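Local coordinates for protein putative SnoaL-like polyketide cyclase (Shewanella putrefaciens, PDB 3GZB) that is of uncertain function but, as a SnoaL-like member of the NTF2 superfamily, may act as a polyketide cyclase or a related lyase, at residues S92-G104 against I116-M130. Sequence-based numbering, arbitrary orientation.
With EDO (1,2-ethanediol), chain M.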
loop_
_atom_site.group_PDB
_atom_site.type_symbol
_atom_site.label_atom_id
_atom_site.label_comp_id
_atom_site.label_asym_id
_atom_site.label_seq_id
_atom_site.Cartn_x
_atom_site.Cartn_y
_atom_site.Cartn_z
ATOM N N SER A 92 -4.213 8.743 11.500
ATOM C CA SER A 92 -5.024 7.563 11.664
ATOM C C SER A 92 -5.021 6.632 10.448
ATOM O O SER A 92 -5.745 5.642 10.457
ATOM C CB SER A 92 -6.475 7.946 12.015
ATOM O OG SER A 92 -6.542 8.469 13.336
ATOM N N LEU A 93 -4.212 6.889 9.398
ATOM C CA LEU A 93 -4.096 5.995 8.223
ATOM C C LEU A 93 -2.820 5.214 8.439
ATOM O O LEU A 93 -1.698 5.762 8.445
ATOM C CB LEU A 93 -3.985 6.828 6.952
ATOM C CG LEU A 93 -3.770 6.019 5.696
ATOM C CD1 LEU A 93 -4.988 5.147 5.412
ATOM C CD2 LEU A 93 -3.484 6.999 4.526
ATOM N N VAL A 94 -2.956 3.904 8.601
ATOM C CA VAL A 94 -1.850 2.980 8.827
ATOM C C VAL A 94 -1.627 2.134 7.550
ATOM O O VAL A 94 -2.610 1.604 6.983
ATOM C CB VAL A 94 -2.146 2.042 10.018
ATOM C CG1 VAL A 94 -1.007 0.987 10.163
ATOM C CG2 VAL A 94 -2.349 2.848 11.316
ATOM N N VAL A 95 -0.368 2.046 7.092
ATOM C CA VAL A 95 -0.010 1.361 5.863
ATOM C C VAL A 95 0.921 0.255 6.201
ATOM O O VAL A 95 1.911 0.463 6.927
ATOM C CB VAL A 95 0.676 2.311 4.861
ATOM C CG1 VAL A 95 1.041 1.579 3.541
ATOM C CG2 VAL A 95 -0.197 3.518 4.538
HETATM N N MSE A 96 0.631 -0.966 5.721
HETATM C CA MSE A 96 1.417 -2.180 6.011
HETATM C C MSE A 96 1.761 -2.877 4.728
HETATM O O MSE A 96 0.888 -3.143 3.925
HETATM C CB MSE A 96 0.655 -3.116 6.941
HETATM C CG MSE A 96 0.394 -2.478 8.312
HETATM SE SE MSE A 96 -0.982 -3.394 9.333
HETATM C CE MSE A 96 -2.440 -2.771 8.335
ATOM N N ILE A 97 3.049 -3.123 4.500
ATOM C CA ILE A 97 3.581 -3.784 3.326
ATOM C C ILE A 97 4.142 -5.110 3.790
ATOM O O ILE A 97 4.968 -5.133 4.722
ATOM C CB ILE A 97 4.713 -2.967 2.701
ATOM C CG1 ILE A 97 4.271 -1.577 2.314
ATOM C CG2 ILE A 97 5.299 -3.734 1.493
ATOM C CD1 ILE A 97 5.421 -0.586 1.914
ATOM N N GLY A 98 3.744 -6.231 3.168
ATOM C CA GLY A 98 4.205 -7.512 3.622
ATOM C C GLY A 98 3.699 -8.660 2.784
ATOM O O GLY A 98 3.415 -8.478 1.612
ATOM N N ASN A 99 3.700 -9.871 3.352
ATOM C CA ASN A 99 3.263 -11.084 2.697
ATOM C C ASN A 99 2.293 -11.793 3.633
ATOM O O ASN A 99 2.574 -11.931 4.848
ATOM C CB ASN A 99 4.420 -12.059 2.370
ATOM C CG ASN A 99 5.332 -11.551 1.307
ATOM O OD1 ASN A 99 5.072 -11.728 0.132
ATOM N ND2 ASN A 99 6.440 -10.930 1.714
ATOM N N TYR A 100 1.172 -12.262 3.092
ATOM C CA TYR A 100 0.280 -13.102 3.829
ATOM C C TYR A 100 0.638 -14.567 3.590
ATOM O O TYR A 100 0.658 -15.027 2.434
ATOM C CB TYR A 100 -1.179 -12.886 3.453
ATOM C CG TYR A 100 -1.788 -11.565 3.903
ATOM C CD1 TYR A 100 -2.228 -11.391 5.215
ATOM C CD2 TYR A 100 -1.876 -10.484 3.058
ATOM C CE1 TYR A 100 -2.815 -10.221 5.616
ATOM C CE2 TYR A 100 -2.438 -9.260 3.501
ATOM C CZ TYR A 100 -2.915 -9.158 4.776
ATOM O OH TYR A 100 -3.525 -7.981 5.174
ATOM N N HIS A 101 0.953 -15.265 4.660
ATOM C CA HIS A 101 1.364 -16.675 4.622
ATOM C C HIS A 101 0.246 -17.559 5.116
ATOM O O HIS A 101 -0.142 -17.475 6.291
ATOM C CB HIS A 101 2.633 -16.846 5.483
ATOM C CG HIS A 101 3.166 -18.233 5.475
ATOM N ND1 HIS A 101 3.955 -18.719 6.490
ATOM C CD2 HIS A 101 3.090 -19.213 4.542
ATOM C CE1 HIS A 101 4.318 -19.964 6.202
ATOM N NE2 HIS A 101 3.813 -20.293 5.024
ATOM N N PHE A 102 -0.228 -18.420 4.206
ATOM C CA PHE A 102 -1.241 -19.413 4.496
ATOM C C PHE A 102 -0.620 -20.811 4.358
ATOM O O PHE A 102 0.020 -21.128 3.340
ATOM C CB PHE A 102 -2.416 -19.353 3.524
ATOM C CG PHE A 102 -3.261 -18.112 3.617
ATOM C CD1 PHE A 102 -2.897 -16.960 2.951
ATOM C CD2 PHE A 102 -4.463 -18.134 4.313
ATOM C CE1 PHE A 102 -3.720 -15.847 2.969
ATOM C CE2 PHE A 102 -5.273 -16.989 4.359
ATOM C CZ PHE A 102 -4.901 -15.877 3.681
ATOM N N LYS A 103 -0.850 -21.641 5.361
ATOM C CA LYS A 103 -0.495 -23.069 5.334
ATOM C C LYS A 103 -1.634 -23.897 5.902
ATOM O O LYS A 103 -2.161 -23.586 6.990
ATOM C CB LYS A 103 0.788 -23.334 6.075
ATOM C CG LYS A 103 1.235 -24.821 6.042
ATOM C CD LYS A 103 2.667 -24.934 6.555
ATOM C CE LYS A 103 3.290 -26.303 6.255
ATOM N NZ LYS A 103 3.444 -27.134 7.485
ATOM N N GLY A 104 -2.084 -24.874 5.141
ATOM C CA GLY A 104 -3.160 -25.752 5.611
ATOM C C GLY A 104 -3.987 -26.333 4.514
ATOM O O GLY A 104 -3.599 -26.311 3.358
ATOM N N ILE A 116 -1.706 -26.869 1.314
ATOM C CA ILE A 116 -1.053 -25.822 0.524
ATOM C C ILE A 116 -0.193 -24.957 1.431
ATOM O O ILE A 116 -0.341 -24.928 2.663
ATOM C CB ILE A 116 -2.054 -24.968 -0.353
ATOM C CG1 ILE A 116 -3.045 -24.173 0.485
ATOM C CG2 ILE A 116 -2.700 -25.887 -1.412
ATOM C CD1 ILE A 116 -2.511 -22.852 1.163
ATOM N N ASP A 117 0.758 -24.259 0.811
ATOM C CA ASP A 117 1.620 -23.305 1.514
ATOM C C ASP A 117 1.924 -22.188 0.525
ATOM O O ASP A 117 2.619 -22.408 -0.486
ATOM C CB ASP A 117 2.895 -24.060 1.920
ATOM C CG ASP A 117 3.750 -23.340 2.961
ATOM O OD1 ASP A 117 3.648 -22.128 3.109
ATOM O OD2 ASP A 117 4.611 -24.032 3.597
ATOM N N VAL A 118 1.383 -20.999 0.762
ATOM C CA VAL A 118 1.594 -19.863 -0.119
ATOM C C VAL A 118 1.964 -18.626 0.687
ATOM O O VAL A 118 1.539 -18.484 1.845
ATOM C CB VAL A 118 0.326 -19.522 -0.980
ATOM C CG1 VAL A 118 0.023 -20.703 -1.936
ATOM C CG2 VAL A 118 -0.946 -19.220 -0.146
ATOM N N ALA A 119 2.736 -17.739 0.043
ATOM C CA ALA A 119 3.146 -16.467 0.641
ATOM C C ALA A 119 2.822 -15.378 -0.365
ATOM O O ALA A 119 3.417 -15.330 -1.460
ATOM C CB ALA A 119 4.680 -16.507 0.965
ATOM N N ILE A 120 1.841 -14.551 -0.037
ATOM C CA ILE A 120 1.221 -13.666 -1.019
ATOM C C ILE A 120 1.593 -12.201 -0.736
ATOM O O ILE A 120 1.241 -11.657 0.292
ATOM C CB ILE A 120 -0.312 -13.788 -0.975
ATOM C CG1 ILE A 120 -0.776 -15.245 -1.030
ATOM C CG2 ILE A 120 -0.932 -12.927 -2.101
ATOM C CD1 ILE A 120 -2.307 -15.496 -0.844
ATOM N N PRO A 121 2.351 -11.564 -1.640
ATOM C CA PRO A 121 2.659 -10.120 -1.412
ATOM C C PRO A 121 1.384 -9.283 -1.331
ATOM O O PRO A 121 0.412 -9.566 -2.043
ATOM C CB PRO A 121 3.530 -9.748 -2.626
ATOM C CG PRO A 121 4.068 -11.079 -3.121
ATOM C CD PRO A 121 2.980 -12.090 -2.851
ATOM N N ALA A 122 1.423 -8.225 -0.497
ATOM C CA ALA A 122 0.271 -7.354 -0.267
ATOM C C ALA A 122 0.625 -6.060 0.376
ATOM O O ALA A 122 1.632 -5.937 1.056
ATOM C CB ALA A 122 -0.742 -8.083 0.624
ATOM N N VAL A 123 -0.241 -5.077 0.137
ATOM C CA VAL A 123 -0.316 -3.844 0.876
ATOM C C VAL A 123 -1.701 -3.790 1.455
ATOM O O VAL A 123 -2.710 -3.950 0.745
ATOM C CB VAL A 123 -0.066 -2.653 -0.031
ATOM C CG1 VAL A 123 -0.163 -1.314 0.727
ATOM C CG2 VAL A 123 1.316 -2.806 -0.725
ATOM N N THR A 124 -1.777 -3.538 2.745
ATOM C CA THR A 124 -3.054 -3.352 3.478
ATOM C C THR A 124 -2.997 -1.990 4.177
ATOM O O THR A 124 -1.994 -1.690 4.858
ATOM C CB THR A 124 -3.247 -4.461 4.519
ATOM O OG1 THR A 124 -3.412 -5.685 3.793
ATOM C CG2 THR A 124 -4.460 -4.206 5.437
ATOM N N SER A 125 -4.027 -1.157 4.023
ATOM C CA SER A 125 -4.121 0.072 4.770
ATOM C C SER A 125 -5.375 0.054 5.590
ATOM O O SER A 125 -6.420 -0.491 5.206
ATOM C CB SER A 125 -4.064 1.306 3.875
ATOM O OG SER A 125 -5.196 1.365 2.992
ATOM N N LEU A 126 -5.303 0.685 6.755
ATOM C CA LEU A 126 -6.437 0.861 7.667
ATOM C C LEU A 126 -6.599 2.335 7.971
ATOM O O LEU A 126 -5.637 2.991 8.396
ATOM C CB LEU A 126 -6.233 0.097 8.982
ATOM C CG LEU A 126 -5.912 -1.388 8.887
ATOM C CD1 LEU A 126 -5.654 -1.966 10.292
ATOM C CD2 LEU A 126 -7.019 -2.122 8.183
ATOM N N LYS A 127 -7.803 2.843 7.803
ATOM C CA LYS A 127 -8.155 4.164 8.308
ATOM C C LYS A 127 -8.924 3.918 9.607
ATOM O O LYS A 127 -9.940 3.192 9.599
ATOM C CB LYS A 127 -9.007 4.918 7.284
ATOM C CG LYS A 127 -9.263 6.378 7.610
ATOM C CD LYS A 127 -7.979 7.209 7.696
ATOM C CE LYS A 127 -8.321 8.694 7.894
ATOM N NZ LYS A 127 -7.187 9.493 8.442
ATOM N N LEU A 128 -8.434 4.485 10.702
ATOM C CA LEU A 128 -8.921 4.240 12.023
ATOM C C LEU A 128 -9.665 5.449 12.575
ATOM O O LEU A 128 -9.311 6.604 12.292
ATOM C CB LEU A 128 -7.751 3.941 12.962
ATOM C CG LEU A 128 -6.900 2.741 12.492
ATOM C CD1 LEU A 128 -5.662 2.637 13.381
ATOM C CD2 LEU A 128 -7.641 1.492 12.494
ATOM N N ASP A 129 -10.693 5.151 13.367
ATOM C CA ASP A 129 -11.376 6.139 14.238
ATOM C C ASP A 129 -10.895 5.825 15.645
ATOM O O ASP A 129 -11.345 4.846 16.289
ATOM C CB ASP A 129 -12.889 5.971 14.045
ATOM C CG ASP A 129 -13.729 6.763 15.051
ATOM O OD1 ASP A 129 -13.164 7.429 15.934
ATOM O OD2 ASP A 129 -14.984 6.656 14.942
HETATM N N MSE A 130 -9.911 6.620 16.101
HETATM C CA MSE A 130 -9.228 6.343 17.355
HETATM C C MSE A 130 -10.175 6.521 18.557
HETATM O O MSE A 130 -10.134 5.720 19.483
HETATM C CB MSE A 130 -7.919 7.136 17.494
HETATM C CG MSE A 130 -6.900 6.876 16.418
HETATM SE SE MSE A 130 -6.290 5.050 16.433
HETATM C CE MSE A 130 -5.438 5.061 18.095
HETATM C C1 EDO M . 0.702 -19.888 8.417
HETATM O O1 EDO M . -0.635 -20.387 8.131
HETATM C C2 EDO M . 1.158 -20.336 9.779
HETATM O O2 EDO M . 1.409 -21.730 9.534
HETATM O O HOH W 1 -9.076 8.973 14.549
HETATM O O HOH W 2 6.033 -13.949 -1.428
#
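The imidazole of His101 meets Asp117 edge-on: NE2 donates to Asp117 OD1 at 2.7 Å. OD1 lies in the ring plane, and NE2 approaches it from the syn side, 23° out of the carboxylate plane. At the same edge Val118 O lies 3.2 Å from His101 CD2, while C1 of a 1,2-ethanediol, probably from the crystallisation liquor, sits over one face, offset toward the rim. The ring, extended away from the backbone N at chi1 -178°, leans along the sheet to Asp117, diagonally past Ala119, its direct partner. On the other face of the sheet, the Tyr100 ring has Ala122 CB at its edge, 3.5 Å from CE2, and its OH reaches Thr124 OG1 (2.7 Å), again in the ring plane. Thr124 OG1 is also bonded to Asp140, and Phe82 stacks on the Tyr100 ring. Along this face Phe102 packs obliquely against Ile120 CD1, and the bent selenomethionine Met96 brings CE to Leu126 CG (3.8 Å). Antiparallel pairing runs unbroken from Leu93–Lys127 to Gly104–Ile116, inside the curved NTF2-like sheet between 81-84 and 86-90 on one side and 134-142 on the other. The chemistry is thus divided: the His101 face also meets the second subunit through Ile97 and Val123, whereas the Tyr100–Thr124–Asp140 chain brings buried polarity into a largely apolar wall, consistent with a pocket, as crystallisation diols about 4 Å from Tyr100 and Phe102 side chains suggest.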